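PDB 5HAX: nucleoporin NUP170 from Chaetomium thermophilum, which is probably a structural scaffold subunit of the inner ring of the nuclear pore complex, joining an N-terminal beta-propeller to a C-terminal alpha-helical domain. Local coordinates for residues 48-53 with 485-490; 197-202 with 216-221; 464-469 with 489-494. All coordinates share one frame; numbering follows the deposited sequence.

Contact 1: 48-53 with 485-490; sequences APFHVV and VRRRRL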
loop_
_atom_site.group_PDB
_atom_site.type_symbol
_atom_site.label_atom_id
_atom_site.label_comp_id
_atom_site.label_asym_id
_atom_site.label_seq_id
_atom_site.Cartn_x
_atom_site.Cartn_y
_atom_site.Cartn_z
ATOM N N ALA A 48 -10.909 -13.530 8.720
ATOM C CA ALA A 48 -10.803 -12.108 9.003
ATOM C C ALA A 48 -9.868 -11.448 7.991
ATOM O O ALA A 48 -8.782 -11.977 7.725
ATOM C CB ALA A 48 -10.280 -11.890 10.422
ATOM N N PRO A 49 -10.254 -10.315 7.391
ATOM C CA PRO A 49 -9.359 -9.663 6.423
ATOM C C PRO A 49 -8.188 -8.944 7.070
ATOM O O PRO A 49 -7.171 -8.725 6.398
ATOM C CB PRO A 49 -10.289 -8.677 5.701
ATOM C CG PRO A 49 -11.318 -8.335 6.726
ATOM C CD PRO A 49 -11.520 -9.579 7.552
ATOM N N PHE A 50 -8.305 -8.573 8.342
ATOM C CA PHE A 50 -7.248 -7.918 9.094
ATOM C C PHE A 50 -7.228 -8.515 10.493
ATOM O O PHE A 50 -8.203 -9.124 10.935
ATOM C CB PHE A 50 -7.466 -6.400 9.189
ATOM C CG PHE A 50 -7.581 -5.706 7.858
ATOM C CD1 PHE A 50 -6.502 -5.023 7.325
ATOM C CD2 PHE A 50 -8.775 -5.717 7.152
ATOM C CE1 PHE A 50 -6.606 -4.373 6.109
ATOM C CE2 PHE A 50 -8.883 -5.072 5.933
ATOM C CZ PHE A 50 -7.798 -4.398 5.414
ATOM N N HIS A 51 -6.112 -8.336 11.198
ATOM C CA HIS A 51 -6.082 -8.716 12.604
ATOM C C HIS A 51 -4.919 -8.027 13.303
ATOM O O HIS A 51 -3.923 -7.657 12.672
ATOM C CB HIS A 51 -6.001 -10.242 12.781
ATOM C CG HIS A 51 -4.712 -10.857 12.325
ATOM N ND1 HIS A 51 -4.027 -10.431 11.207
ATOM C CD2 HIS A 51 -3.995 -11.889 12.833
ATOM C CE1 HIS A 51 -2.941 -11.167 11.051
ATOM N NE2 HIS A 51 -2.897 -12.058 12.025
ATOM N N VAL A 52 -5.077 -7.842 14.612
ATOM C CA VAL A 52 -4.060 -7.203 15.440
ATOM C C VAL A 52 -2.952 -8.210 15.720
ATOM O O VAL A 52 -3.220 -9.337 16.150
ATOM C CB VAL A 52 -4.675 -6.683 16.751
ATOM C CG1 VAL A 52 -3.619 -5.992 17.605
ATOM C CG2 VAL A 52 -5.833 -5.734 16.467
ATOM N N VAL A 53 -1.701 -7.799 15.500
ATOM C CA VAL A 53 -0.559 -8.698 15.669
ATOM C C VAL A 53 0.226 -8.373 16.937
ATOM O O VAL A 53 0.805 -9.271 17.556
ATOM C CB VAL A 53 0.358 -8.666 14.429
ATOM C CG1 VAL A 53 -0.331 -9.349 13.251
ATOM C CG2 VAL A 53 0.762 -7.245 14.073
ATOM N N VAL A 485 -1.915 -3.491 13.019
ATOM C CA VAL A 485 -2.929 -4.249 12.292
ATOM C C VAL A 485 -2.315 -4.683 10.971
ATOM O O VAL A 485 -1.684 -3.873 10.282
ATOM C CB VAL A 485 -4.198 -3.410 12.062
ATOM C CG1 VAL A 485 -5.251 -4.225 11.317
ATOM C CG2 VAL A 485 -4.746 -2.899 13.387
ATOM N N ARG A 486 -2.504 -5.953 10.616
ATOM C CA ARG A 486 -1.896 -6.543 9.428
ATOM C C ARG A 486 -2.981 -7.055 8.491
ATOM O O ARG A 486 -3.933 -7.708 8.931
ATOM C CB ARG A 486 -0.945 -7.683 9.810
ATOM C CG ARG A 486 -0.318 -8.404 8.619
ATOM C CD ARG A 486 0.594 -9.533 9.077
ATOM N NE ARG A 486 1.732 -9.036 9.845
ATOM C CZ ARG A 486 2.409 -9.751 10.740
ATOM N NH1 ARG A 486 2.064 -11.006 10.997
ATOM N NH2 ARG A 486 3.430 -9.208 11.386
ATOM N N ARG A 487 -2.828 -6.754 7.205
ATOM C CA ARG A 487 -3.689 -7.316 6.176
ATOM C C ARG A 487 -3.360 -8.790 5.970
ATOM O O ARG A 487 -2.189 -9.177 5.908
ATOM C CB ARG A 487 -3.503 -6.538 4.870
ATOM C CG ARG A 487 -4.163 -7.141 3.639
ATOM C CD ARG A 487 -5.669 -7.198 3.775
ATOM N NE ARG A 487 -6.306 -7.565 2.512
ATOM C CZ ARG A 487 -7.438 -8.255 2.409
ATOM N NH1 ARG A 487 -8.079 -8.672 3.494
ATOM N NH2 ARG A 487 -7.929 -8.534 1.210
ATOM N N ARG A 488 -4.398 -9.614 5.862
ATOM C CA ARG A 488 -4.239 -11.047 5.643
ATOM C C ARG A 488 -4.484 -11.383 4.179
ATOM O O ARG A 488 -5.461 -10.918 3.583
ATOM C CB ARG A 488 -5.188 -11.843 6.538
ATOM C CG ARG A 488 -4.742 -11.846 7.986
ATOM C CD ARG A 488 -5.750 -12.489 8.913
ATOM N NE ARG A 488 -5.606 -13.941 8.975
ATOM C CZ ARG A 488 -5.858 -14.675 10.055
ATOM N NH1 ARG A 488 -5.699 -15.991 10.010
ATOM N NH2 ARG A 488 -6.264 -14.102 11.182
ATOM N N ARG A 489 -3.581 -12.176 3.607
ATOM C CA ARG A 489 -3.672 -12.632 2.230
ATOM C C ARG A 489 -4.502 -13.909 2.146
ATOM O O ARG A 489 -4.841 -14.532 3.154
ATOM C CB ARG A 489 -2.276 -12.886 1.659
ATOM C CG ARG A 489 -1.302 -11.721 1.792
ATOM C CD ARG A 489 0.139 -12.197 1.636
ATOM N NE ARG A 489 0.532 -13.096 2.720
ATOM C CZ ARG A 489 1.649 -13.816 2.735
ATOM N NH1 ARG A 489 1.914 -14.602 3.768
ATOM N NH2 ARG A 489 2.502 -13.759 1.720
ATOM N N LEU A 490 -4.817 -14.305 0.912
ATOM C CA LEU A 490 -5.511 -15.568 0.689
ATOM C C LEU A 490 -4.742 -16.734 1.305
ATOM O O LEU A 490 -5.327 -17.586 1.981
ATOM C CB LEU A 490 -5.718 -15.786 -0.810
ATOM C CG LEU A 490 -6.200 -17.176 -1.236
ATOM C CD1 LEU A 490 -7.518 -17.527 -0.560
ATOM C CD2 LEU A 490 -6.329 -17.253 -2.750
#

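Contact 2: 197-202 with 216-221; sequences IHEIFY and INHSHP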
loop_
_atom_site.group_PDB
_atom_site.type_symbol
_atom_site.label_atom_id
_atom_site.label_comp_id
_atom_site.label_asym_id
_atom_site.label_seq_id
_atom_site.Cartn_x
_atom_site.Cartn_y
_atom_site.Cartn_z
ATOM N N ILE A 197 -4.185 28.638 2.684
ATOM C CA ILE A 197 -3.101 27.668 2.588
ATOM C C ILE A 197 -1.802 28.429 2.373
ATOM O O ILE A 197 -1.699 29.242 1.447
ATOM C CB ILE A 197 -3.347 26.656 1.455
ATOM C CG1 ILE A 197 -4.507 25.737 1.850
ATOM C CG2 ILE A 197 -2.086 25.831 1.177
ATOM C CD1 ILE A 197 -4.965 24.822 0.757
ATOM N N HIS A 198 -0.822 28.164 3.229
ATOM C CA HIS A 198 0.500 28.758 3.135
ATOM C C HIS A 198 1.502 27.707 2.683
ATOM O O HIS A 198 1.265 26.501 2.794
ATOM C CB HIS A 198 0.942 29.346 4.482
ATOM C CG HIS A 198 0.035 30.412 5.009
ATOM N ND1 HIS A 198 -1.129 30.129 5.693
ATOM C CD2 HIS A 198 0.124 31.762 4.961
ATOM C CE1 HIS A 198 -1.718 31.259 6.041
ATOM N NE2 HIS A 198 -0.978 32.265 5.608
ATOM N N GLU A 199 2.632 28.184 2.167
ATOM C CA GLU A 199 3.740 27.327 1.775
ATOM C C GLU A 199 5.025 27.893 2.356
ATOM O O GLU A 199 5.219 29.112 2.379
ATOM C CB GLU A 199 3.862 27.211 0.246
ATOM C CG GLU A 199 5.041 26.351 -0.211
ATOM C CD GLU A 199 5.015 26.040 -1.695
ATOM O OE1 GLU A 199 4.166 26.607 -2.413
ATOM O OE2 GLU A 199 5.845 25.219 -2.145
ATOM N N ILE A 200 5.889 27.005 2.838
ATOM C CA ILE A 200 7.202 27.380 3.351
ATOM C C ILE A 200 8.235 27.057 2.281
ATOM O O ILE A 200 8.314 25.918 1.804
ATOM C CB ILE A 200 7.525 26.656 4.669
ATOM C CG1 ILE A 200 6.581 27.148 5.772
ATOM C CG2 ILE A 200 8.994 26.889 5.059
ATOM C CD1 ILE A 200 6.922 26.649 7.157
ATOM N N PHE A 201 9.017 28.062 1.903
ATOM C CA PHE A 201 10.154 27.897 1.010
ATOM C C PHE A 201 11.440 27.908 1.824
ATOM O O PHE A 201 11.533 28.575 2.857
ATOM C CB PHE A 201 10.203 29.014 -0.034
ATOM C CG PHE A 201 8.956 29.136 -0.856
ATOM C CD1 PHE A 201 8.772 28.352 -1.982
ATOM C CD2 PHE A 201 7.970 30.042 -0.509
ATOM C CE1 PHE A 201 7.626 28.466 -2.743
ATOM C CE2 PHE A 201 6.825 30.162 -1.265
ATOM C CZ PHE A 201 6.649 29.374 -2.385
ATOM N N TYR A 202 12.436 27.164 1.353
ATOM C CA TYR A 202 13.753 27.244 1.963
ATOM C C TYR A 202 14.811 26.846 0.945
ATOM O O TYR A 202 14.553 26.061 0.027
ATOM C CB TYR A 202 13.855 26.378 3.228
ATOM C CG TYR A 202 13.705 24.886 3.019
ATOM C CD1 TYR A 202 14.812 24.087 2.764
ATOM C CD2 TYR A 202 12.462 24.273 3.108
ATOM C CE1 TYR A 202 14.682 22.722 2.585
ATOM C CE2 TYR A 202 12.323 22.909 2.931
ATOM C CZ TYR A 202 13.436 22.138 2.671
ATOM O OH TYR A 202 13.301 20.782 2.493
ATOM N N ILE A 216 4.665 32.207 2.358
ATOM C CA ILE A 216 3.719 32.996 1.576
ATOM C C ILE A 216 2.326 32.391 1.695
ATOM O O ILE A 216 2.160 31.180 1.869
ATOM C CB ILE A 216 4.136 33.103 0.087
ATOM C CG1 ILE A 216 3.838 31.804 -0.671
ATOM C CG2 ILE A 216 5.610 33.488 -0.019
ATOM C CD1 ILE A 216 4.166 31.878 -2.155
ATOM N N ASN A 217 1.324 33.260 1.592
ATOM C CA ASN A 217 -0.077 32.866 1.580
ATOM C C ASN A 217 -0.529 32.717 0.131
ATOM O O ASN A 217 -0.554 33.699 -0.618
ATOM C CB ASN A 217 -0.921 33.911 2.312
ATOM C CG ASN A 217 -2.348 33.454 2.563
ATOM O OD1 ASN A 217 -2.916 32.680 1.791
ATOM N ND2 ASN A 217 -2.936 33.944 3.648
ATOM N N HIS A 218 -0.882 31.491 -0.263
ATOM C CA HIS A 218 -1.307 31.223 -1.632
ATOM C C HIS A 218 -2.755 31.609 -1.898
ATOM O O HIS A 218 -3.168 31.610 -3.063
ATOM C CB HIS A 218 -1.124 29.741 -1.966
ATOM C CG HIS A 218 0.281 29.365 -2.318
ATOM N ND1 HIS A 218 0.913 29.829 -3.452
ATOM C CD2 HIS A 218 1.172 28.556 -1.696
ATOM C CE1 HIS A 218 2.135 29.328 -3.509
ATOM N NE2 HIS A 218 2.317 28.553 -2.454
ATOM N N SER A 219 -3.532 31.935 -0.864
ATOM C CA SER A 219 -4.959 32.181 -1.029
ATOM C C SER A 219 -5.291 33.629 -1.370
ATOM O O SER A 219 -6.364 33.882 -1.927
ATOM C CB SER A 219 -5.706 31.771 0.243
ATOM O OG SER A 219 -5.626 30.370 0.436
ATOM N N HIS A 220 -4.404 34.571 -1.056
ATOM C CA HIS A 220 -4.577 35.977 -1.406
ATOM C C HIS A 220 -5.964 36.496 -1.015
ATOM O O HIS A 220 -6.694 37.029 -1.860
ATOM C CB HIS A 220 -4.323 36.192 -2.891
ATOM C CG HIS A 220 -3.015 35.644 -3.369
ATOM N ND1 HIS A 220 -1.804 36.223 -3.054
ATOM C CD2 HIS A 220 -2.727 34.573 -4.146
ATOM C CE1 HIS A 220 -0.828 35.530 -3.613
ATOM N NE2 HIS A 220 -1.361 34.524 -4.282
ATOM N N PRO A 221 -6.354 36.365 0.248
ATOM C CA PRO A 221 -7.708 36.752 0.653
ATOM C C PRO A 221 -7.857 38.260 0.787
ATOM O O PRO A 221 -6.887 39.001 0.956
ATOM C CB PRO A 221 -7.868 36.064 2.011
ATOM C CG PRO A 221 -6.482 36.076 2.569
ATOM C CD PRO A 221 -5.561 35.874 1.390
#

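Contact 3: 464-469 with 489-494; sequences AVQFDQ and RLVDIF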
loop_
_atom_site.group_PDB
_atom_site.type_symbol
_atom_site.label_atom_id
_atom_site.label_comp_id
_atom_site.label_asym_id
_atom_site.label_seq_id
_atom_site.Cartn_x
_atom_site.Cartn_y
_atom_site.Cartn_z
ATOM N N ALA A 464 -1.744 -11.192 -6.991
ATOM C CA ALA A 464 -0.533 -11.281 -7.797
ATOM C C ALA A 464 0.725 -10.991 -6.987
ATOM O O ALA A 464 1.801 -11.499 -7.324
ATOM C CB ALA A 464 -0.630 -10.314 -8.975
ATOM N N VAL A 465 0.616 -10.192 -5.925
ATOM C CA VAL A 465 1.775 -9.717 -5.173
ATOM C C VAL A 465 1.892 -10.392 -3.812
ATOM O O VAL A 465 2.650 -9.920 -2.954
ATOM C CB VAL A 465 1.740 -8.187 -5.018
ATOM C CG1 VAL A 465 1.881 -7.515 -6.374
ATOM C CG2 VAL A 465 0.459 -7.738 -4.326
ATOM N N GLN A 466 1.169 -11.494 -3.591
ATOM C CA GLN A 466 1.203 -12.169 -2.296
ATOM C C GLN A 466 2.618 -12.532 -1.864
ATOM O O GLN A 466 2.905 -12.580 -0.663
ATOM C CB GLN A 466 0.347 -13.439 -2.341
ATOM C CG GLN A 466 -1.151 -13.197 -2.377
ATOM C CD GLN A 466 -1.939 -14.493 -2.424
ATOM O OE1 GLN A 466 -2.310 -15.044 -1.387
ATOM N NE2 GLN A 466 -2.191 -14.991 -3.630
ATOM N N PHE A 467 3.513 -12.789 -2.822
ATOM C CA PHE A 467 4.852 -13.290 -2.529
ATOM C C PHE A 467 5.954 -12.326 -2.954
ATOM O O PHE A 467 7.136 -12.682 -2.872
ATOM C CB PHE A 467 5.051 -14.648 -3.207
ATOM C CG PHE A 467 3.821 -15.510 -3.190
ATOM C CD1 PHE A 467 3.378 -16.082 -2.011
ATOM C CD2 PHE A 467 3.101 -15.735 -4.350
ATOM C CE1 PHE A 467 2.243 -16.867 -1.988
ATOM C CE2 PHE A 467 1.964 -16.521 -4.335
ATOM C CZ PHE A 467 1.534 -17.087 -3.152
ATOM N N ASP A 468 5.604 -11.117 -3.399
ATOM C CA ASP A 468 6.582 -10.113 -3.807
ATOM C C ASP A 468 6.763 -8.990 -2.800
ATOM O O ASP A 468 7.832 -8.379 -2.767
ATOM C CB ASP A 468 6.182 -9.497 -5.154
ATOM C CG ASP A 468 6.796 -10.220 -6.335
ATOM O OD1 ASP A 468 8.003 -10.542 -6.284
ATOM O OD2 ASP A 468 6.068 -10.465 -7.316
ATOM N N GLN A 469 5.746 -8.700 -1.992
ATOM C CA GLN A 469 5.815 -7.653 -0.985
ATOM C C GLN A 469 5.045 -8.114 0.242
ATOM O O GLN A 469 4.015 -8.782 0.120
ATOM C CB GLN A 469 5.244 -6.329 -1.517
ATOM C CG GLN A 469 3.807 -6.422 -2.012
ATOM C CD GLN A 469 3.374 -5.188 -2.787
ATOM O OE1 GLN A 469 2.522 -4.422 -2.334
ATOM N NE2 GLN A 469 3.956 -4.994 -3.965
ATOM N N ARG A 489 -3.581 -12.176 3.607
ATOM C CA ARG A 489 -3.672 -12.632 2.230
ATOM C C ARG A 489 -4.502 -13.909 2.146
ATOM O O ARG A 489 -4.841 -14.532 3.154
ATOM C CB ARG A 489 -2.276 -12.886 1.659
ATOM C CG ARG A 489 -1.302 -11.721 1.792
ATOM C CD ARG A 489 0.139 -12.197 1.636
ATOM N NE ARG A 489 0.532 -13.096 2.720
ATOM C CZ ARG A 489 1.649 -13.816 2.735
ATOM N NH1 ARG A 489 1.914 -14.602 3.768
ATOM N NH2 ARG A 489 2.502 -13.759 1.720
ATOM N N LEU A 490 -4.817 -14.305 0.912
ATOM C CA LEU A 490 -5.511 -15.568 0.689
ATOM C C LEU A 490 -4.742 -16.734 1.305
ATOM O O LEU A 490 -5.327 -17.586 1.981
ATOM C CB LEU A 490 -5.718 -15.786 -0.810
ATOM C CG LEU A 490 -6.200 -17.176 -1.236
ATOM C CD1 LEU A 490 -7.518 -17.527 -0.560
ATOM C CD2 LEU A 490 -6.329 -17.253 -2.750
ATOM N N VAL A 491 -3.425 -16.789 1.079
ATOM C CA VAL A 491 -2.630 -17.896 1.609
ATOM C C VAL A 491 -2.649 -17.902 3.131
ATOM O O VAL A 491 -2.601 -18.968 3.754
ATOM C CB VAL A 491 -1.184 -17.839 1.072
ATOM C CG1 VAL A 491 -1.159 -18.131 -0.421
ATOM C CG2 VAL A 491 -0.535 -16.492 1.384
ATOM N N ASP A 492 -2.712 -16.722 3.755
ATOM C CA ASP A 492 -2.840 -16.663 5.208
ATOM C C ASP A 492 -4.179 -17.227 5.661
ATOM O O ASP A 492 -4.243 -17.992 6.631
ATOM C CB ASP A 492 -2.679 -15.223 5.695
ATOM C CG ASP A 492 -1.358 -14.608 5.282
ATOM O OD1 ASP A 492 -0.306 -15.252 5.484
ATOM O OD2 ASP A 492 -1.377 -13.478 4.749
ATOM N N ILE A 493 -5.262 -16.855 4.973
ATOM C CA ILE A 493 -6.585 -17.374 5.310
ATOM C C ILE A 493 -6.649 -18.871 5.036
ATOM O O ILE A 493 -7.148 -19.652 5.855
ATOM C CB ILE A 493 -7.668 -16.617 4.520
ATOM C CG1 ILE A 493 -7.681 -15.136 4.914
ATOM C CG2 ILE A 493 -9.043 -17.250 4.740
ATOM C CD1 ILE A 493 -8.496 -14.265 3.980
ATOM N N PHE A 494 -6.155 -19.290 3.870
ATOM C CA PHE A 494 -6.207 -20.700 3.505
ATOM C C PHE A 494 -5.430 -21.555 4.499
ATOM O O PHE A 494 -5.914 -22.606 4.936
ATOM C CB PHE A 494 -5.665 -20.887 2.090
ATOM C CG PHE A 494 -5.942 -22.241 1.510
ATOM C CD1 PHE A 494 -4.947 -23.204 1.452
ATOM C CD2 PHE A 494 -7.199 -22.555 1.026
ATOM C CE1 PHE A 494 -5.203 -24.451 0.919
ATOM C CE2 PHE A 494 -7.461 -23.800 0.491
ATOM C CZ PHE A 494 -6.461 -24.749 0.438
#

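Contact 1: 48-53 with 485-490
A velcro-type closure of one beta-propeller blade is made where Phe50, His51 and Val52 pair antiparallel with Arg487, Arg486 and Val485. Strand 50-57 forms one edge of this four-stranded blade, and strand 481-487 arrives more than 400 residues later. His51 and Arg486 are a hydrogen-bonded pair: Arg486 N lies 3.0 Å from His51 O, and His51 N 3.2 Å from Arg486 O. Just ahead of the strand, Pro49 O accepts from Arg488 N and Arg487 NH1, each bond 3.0 Å long, the two donors coming from opposite faces of the carbonyl plane. A bend at chi2 (63°) carries Arg487 CD over one face of the Phe50 ring, 4.1 Å from its centroid, while NH2 is engaged by Glu462. Putting a leucine in place of Arg487 would probably cost Pro49 O one of these donors and leave the Glu462 carboxylate without its charged mate. On the sheet face that bears His51 and Arg486, the His51 ring is clasped between Arg488 CD, 3.8 Å from its centroid, and Val53 CG1 on the opposite face. That same Val53 CG1 sits over the centre of the Arg486 guanidinium, which is salt-bridged to Glu473, 3.7 Å from its CZ.

Contact 2: 197-202 with 216-221
With CG anti to the backbone N (chi1 178°) and the chain extended beyond it, Glu199 holds its carboxylate out from the sheet, on the face it shares with Ile216, where the His218 ring reaches across. His218 NE2 donates to Glu199 OE1 at 2.7 Å, with 150° at the hydrogen. The oxygen uses its anti lone pair and lies somewhat out of the imidazole plane. Glu199 OE2 is held by Arg186, a neighbour likely to favour the charged carboxylate. Ile216 places CG1 between its backbone N and carbonyl carbon (chi1 76°), which brings CD1 to the edge of the Phe201 ring, a tight 3.3 Å from CE2; Glu199 CG lies over one face of that ring.

These groups belong to the hairpin of strands 198-202 and 213-217, the last two strands of a four-stranded propeller blade with 213-217 at one edge. Glu199 and Ile216 form a hydrogen-bonded pair of it, and Ile216 O, 3.0 Å from Glu199 N, also meets His198 CA. Beyond the strand end, His218 N reaches Ile197 O at 2.9 Å and Ile197 N donates to Ser219 OG at 3.2 Å. An Asx turn shapes this exit, Asn217 OD1 accepting from Ser219 N at 2.8 Å while Asn217 ND2 is bonded to Asp196. The imidazole of His198 leans over Asn217, its CD2 3.6 Å from Asn217 CB, without a hydrogen bond between them.

Contact 3: 464-469 with 489-494
Arg489 NH2 donates to Gln466 O at 2.7 Å, the acceptor lying in the guanidinium plane. The other two nitrogens grip Asp492 side-on: NE bonds to Asp492 OD2 at 2.8 Å and NH1 to Asp492 OD1 at 2.9 Å, a salt bridge that fixes the rotation of the guanidinium and presents NH2 to the loop. A bend at chi3 (-65°) lets it meet both partners. Arg489 is the N-cap of helix 490-501, and its backbone N also donates to Asp492 OD2, at 2.8 Å, a carboxylate of the first turn.

The side chains of Gln466 and Val491 approach from opposite directions. Gln466 OE1 accepts from Val491 N at 3.2 Å, the bond nearly in line with the amide C=O, so a glutamine from the loop before strand 473-478 satisfies an N-H of the first helical turn. Gln466 NE2 is bonded to Leu463 O, settling how the amide is turned.

Aliphatic and aromatic groups pack around this polar centre. Val491 lays CG2 over the centre of one guanidinium face, and its CG1 touches the edge of the Phe467 ring, 4.0 Å from CE1. Phe467 meets Tyr594 edge-to-face, and Ala531 of helix 522-533 lies against both Phe467 and Val491. With both oxygens of Gln466 facing donors and the Asp492 carboxylate at the positive helix end, the start of this helix is probably stabilised electrostatically as well as by packing.

How the contacts relate
Contacts 1 and 3 adjoin, their centres 11 Å apart, and share Arg489 and Leu490, where strand 481-487 gives way to helix 490-501. One closes a propeller blade; the other fastens the helix that follows to a loop between helix 456-459 and strand 473-478, the latter a member of that same blade. Together they probably help to hold the passage from propeller to helices. Contact 2 lies within the long chain excursion that contact 1 ties off, but in a different blade, about 30 Å from contact 1 and about 28 Å from contact 3 between nearest atoms. A glycerol, probably from crystallisation, lies about 4 Å from the His198 side chain.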